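Local structure of homoprotocatechuate 2,3-dioxygenase (Brevibacterium fuscum, 4Z6M) at residues A[168-173]-A[202-207]. The protein catalyses the iron(II)-dependent cleavage of the aromatic ring of homoprotocatechuate by dioxygen, probably as an extradiol dioxygenase acting between carbons 2 and 3. The protein carries 1 engineered substitution. Sequence-based numbering, arbitrary orientation.
Sequences KYLEDL and TALTGG
Leu170 meets Thr202 and Leu204 through aliphatic carbons alone, with no ring or other flat group at the touching surfaces; the aromatic neighbours include Tyr126 of strand 125-129, which touches both Leu170 and Thr202, and Phe156 of strand 152-160, which touches Thr202. CD1 of Leu170 makes every close approach from the helix side. With chi2 at 173° this branch continues the line of CA, CB and CG and so reaches farthest from the helix. It lies 3.9 Å from Thr202 CG2, the two side chains meeting at about a right angle. Leu204 instead comes head-on, tip to tip: Leu170 CD1 sits 4.0 Å from Leu204 CD2, 4.1 Å from Leu204 CG and 4.2 Å from Leu204 CD1, and thus faces the fork of the second leucine rather than one branch of it. Helix 163-172 here covers one face of the sheet in a beta-alpha-beta-beta-beta module of the vicinal oxygen chelate (glyoxalase) fold, strand 202-206 being its last strand. Backbone hydrogen bonds join that strand to 152-160 through Gln158 and Thr160, and to 188-194 through Ala191 and Met193. Ala203 turns away from the helix, between the two residues that point toward it. Backbones stay well apart, Leu170 CA and Thr202 CA at 9.2 Å, and the two segments bury only 106 Å² together. The side chain of Thr202 is about 9 Å from the bound iron(II) ion. Thr202 divides its groups: CG2 serves the apolar contact, whereas OG1, anti to the backbone N (chi1 -162°), hydrogen-bonds Gln158 of the adjacent strand 152-160.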
loop_
_atom_site.group_PDB
_atom_site.type_symbol
_atom_site.label_atom_id
_atom_site.label_comp_id
_atom_site.label_asym_id
_atom_site.label_seq_id
_atom_site.Cartn_x
_atom_site.Cartn_y
_atom_site.Cartn_z
ATOM N N LYS A 168 -20.293 32.972 2.243
ATOM C CA LYS A 168 -21.314 33.403 3.195
ATOM C C LYS A 168 -22.646 32.684 2.953
ATOM O O LYS A 168 -23.285 32.202 3.898
ATOM C CB LYS A 168 -21.482 34.914 3.125
ATOM C CG LYS A 168 -22.299 35.471 4.266
ATOM C CD LYS A 168 -23.760 35.601 3.929
ATOM C CE LYS A 168 -24.412 36.650 4.815
ATOM N NZ LYS A 168 -25.872 36.437 4.787
ATOM N N TYR A 169 -23.036 32.584 1.690
ATOM C CA TYR A 169 -24.271 31.903 1.314
ATOM C C TYR A 169 -24.243 30.423 1.722
ATOM O O TYR A 169 -25.186 29.920 2.312
ATOM C CB TYR A 169 -24.549 32.109 -0.178
ATOM C CG TYR A 169 -25.217 30.947 -0.889
ATOM C CD1 TYR A 169 -26.547 30.624 -0.654
ATOM C CD2 TYR A 169 -24.508 30.179 -1.782
ATOM C CE1 TYR A 169 -27.156 29.560 -1.298
ATOM C CE2 TYR A 169 -25.105 29.104 -2.434
ATOM C CZ TYR A 169 -26.422 28.815 -2.189
ATOM O OH TYR A 169 -27.017 27.767 -2.835
ATOM N N LEU A 170 -23.126 29.749 1.452
ATOM C CA LEU A 170 -23.003 28.333 1.817
ATOM C C LEU A 170 -22.937 28.148 3.318
ATOM O O LEU A 170 -23.461 27.163 3.829
ATOM C CB LEU A 170 -21.820 27.670 1.108
ATOM C CG LEU A 170 -21.995 27.472 -0.404
ATOM C CD1 LEU A 170 -20.711 26.972 -1.029
ATOM C CD2 LEU A 170 -23.140 26.538 -0.760
ATOM N N GLU A 171 -22.339 29.095 4.047
ATOM C CA GLU A 171 -22.361 29.007 5.502
ATOM C C GLU A 171 -23.764 29.138 6.074
ATOM O O GLU A 171 -24.145 28.395 6.987
ATOM C CB GLU A 171 -21.428 30.057 6.115
ATOM C CG GLU A 171 -19.957 29.749 5.913
ATOM C CD GLU A 171 -19.070 30.864 6.428
ATOM O OE1 GLU A 171 -19.432 32.057 6.282
ATOM O OE2 GLU A 171 -18.032 30.542 6.999
ATOM N N ASP A 172 -24.539 30.065 5.524
ATOM C CA ASP A 172 -25.924 30.234 5.973
ATOM C C ASP A 172 -26.709 28.956 5.709
ATOM O O ASP A 172 -27.581 28.568 6.474
ATOM C CB ASP A 172 -26.579 31.411 5.233
ATOM C CG ASP A 172 -26.109 32.779 5.744
ATOM O OD1 ASP A 172 -25.541 32.874 6.841
ATOM O OD2 ASP A 172 -26.340 33.772 5.029
ATOM N N LEU A 173 -26.370 28.294 4.612
ATOM C CA LEU A 173 -27.004 27.030 4.239
ATOM C C LEU A 173 -26.580 25.845 5.105
ATOM O O LEU A 173 -27.173 24.763 5.019
ATOM C CB LEU A 173 -26.706 26.772 2.767
ATOM C CG LEU A 173 -27.351 25.621 2.016
ATOM C CD1 LEU A 173 -28.870 25.729 2.076
ATOM C CD2 LEU A 173 -26.821 25.629 0.598
ATOM N N THR A 202 -18.693 20.496 -0.850
ATOM C CA THR A 202 -18.473 21.313 -2.015
ATOM C C THR A 202 -17.375 22.301 -1.686
ATOM O O THR A 202 -16.900 22.376 -0.551
ATOM C CB THR A 202 -19.764 21.961 -2.571
ATOM O OG1 THR A 202 -19.504 22.366 -3.922
ATOM C CG2 THR A 202 -20.237 23.121 -1.708
ATOM N N ALA A 203 -16.905 22.970 -2.714
ATOM C CA ALA A 203 -15.763 23.858 -2.582
ATOM C C ALA A 203 -15.918 24.915 -3.657
ATOM O O ALA A 203 -16.562 24.683 -4.677
ATOM C CB ALA A 203 -14.452 23.095 -2.731
ATOM N N LEU A 204 -15.302 26.064 -3.416
ATOM C CA LEU A 204 -15.366 27.196 -4.337
ATOM C C LEU A 204 -13.946 27.524 -4.784
ATOM O O LEU A 204 -13.030 27.696 -3.964
ATOM C CB LEU A 204 -15.981 28.413 -3.668
ATOM C CG LEU A 204 -17.389 28.276 -3.100
ATOM C CD1 LEU A 204 -17.807 29.583 -2.443
ATOM C CD2 LEU A 204 -18.375 27.821 -4.172
ATOM N N THR A 205 -13.781 27.591 -6.090
ATOM C CA THR A 205 -12.559 28.006 -6.762
ATOM C C THR A 205 -12.850 29.325 -7.462
ATOM O O THR A 205 -13.788 29.423 -8.258
ATOM C CB THR A 205 -12.103 26.964 -7.802
ATOM O OG1 THR A 205 -11.852 25.709 -7.127
ATOM C CG2 THR A 205 -10.849 27.416 -8.502
ATOM N N GLY A 206 -12.061 30.348 -7.149
ATOM C CA GLY A 206 -12.273 31.630 -7.793
ATOM C C GLY A 206 -12.012 31.573 -9.281
ATOM O O GLY A 206 -10.975 31.062 -9.735
ATOM N N GLY A 207 -12.958 32.088 -10.059
ATOM C CA GLY A 207 -12.801 32.109 -11.497
ATOM C C GLY A 207 -14.108 32.523 -12.158
ATOM O O GLY A 207 -15.119 32.758 -11.498
#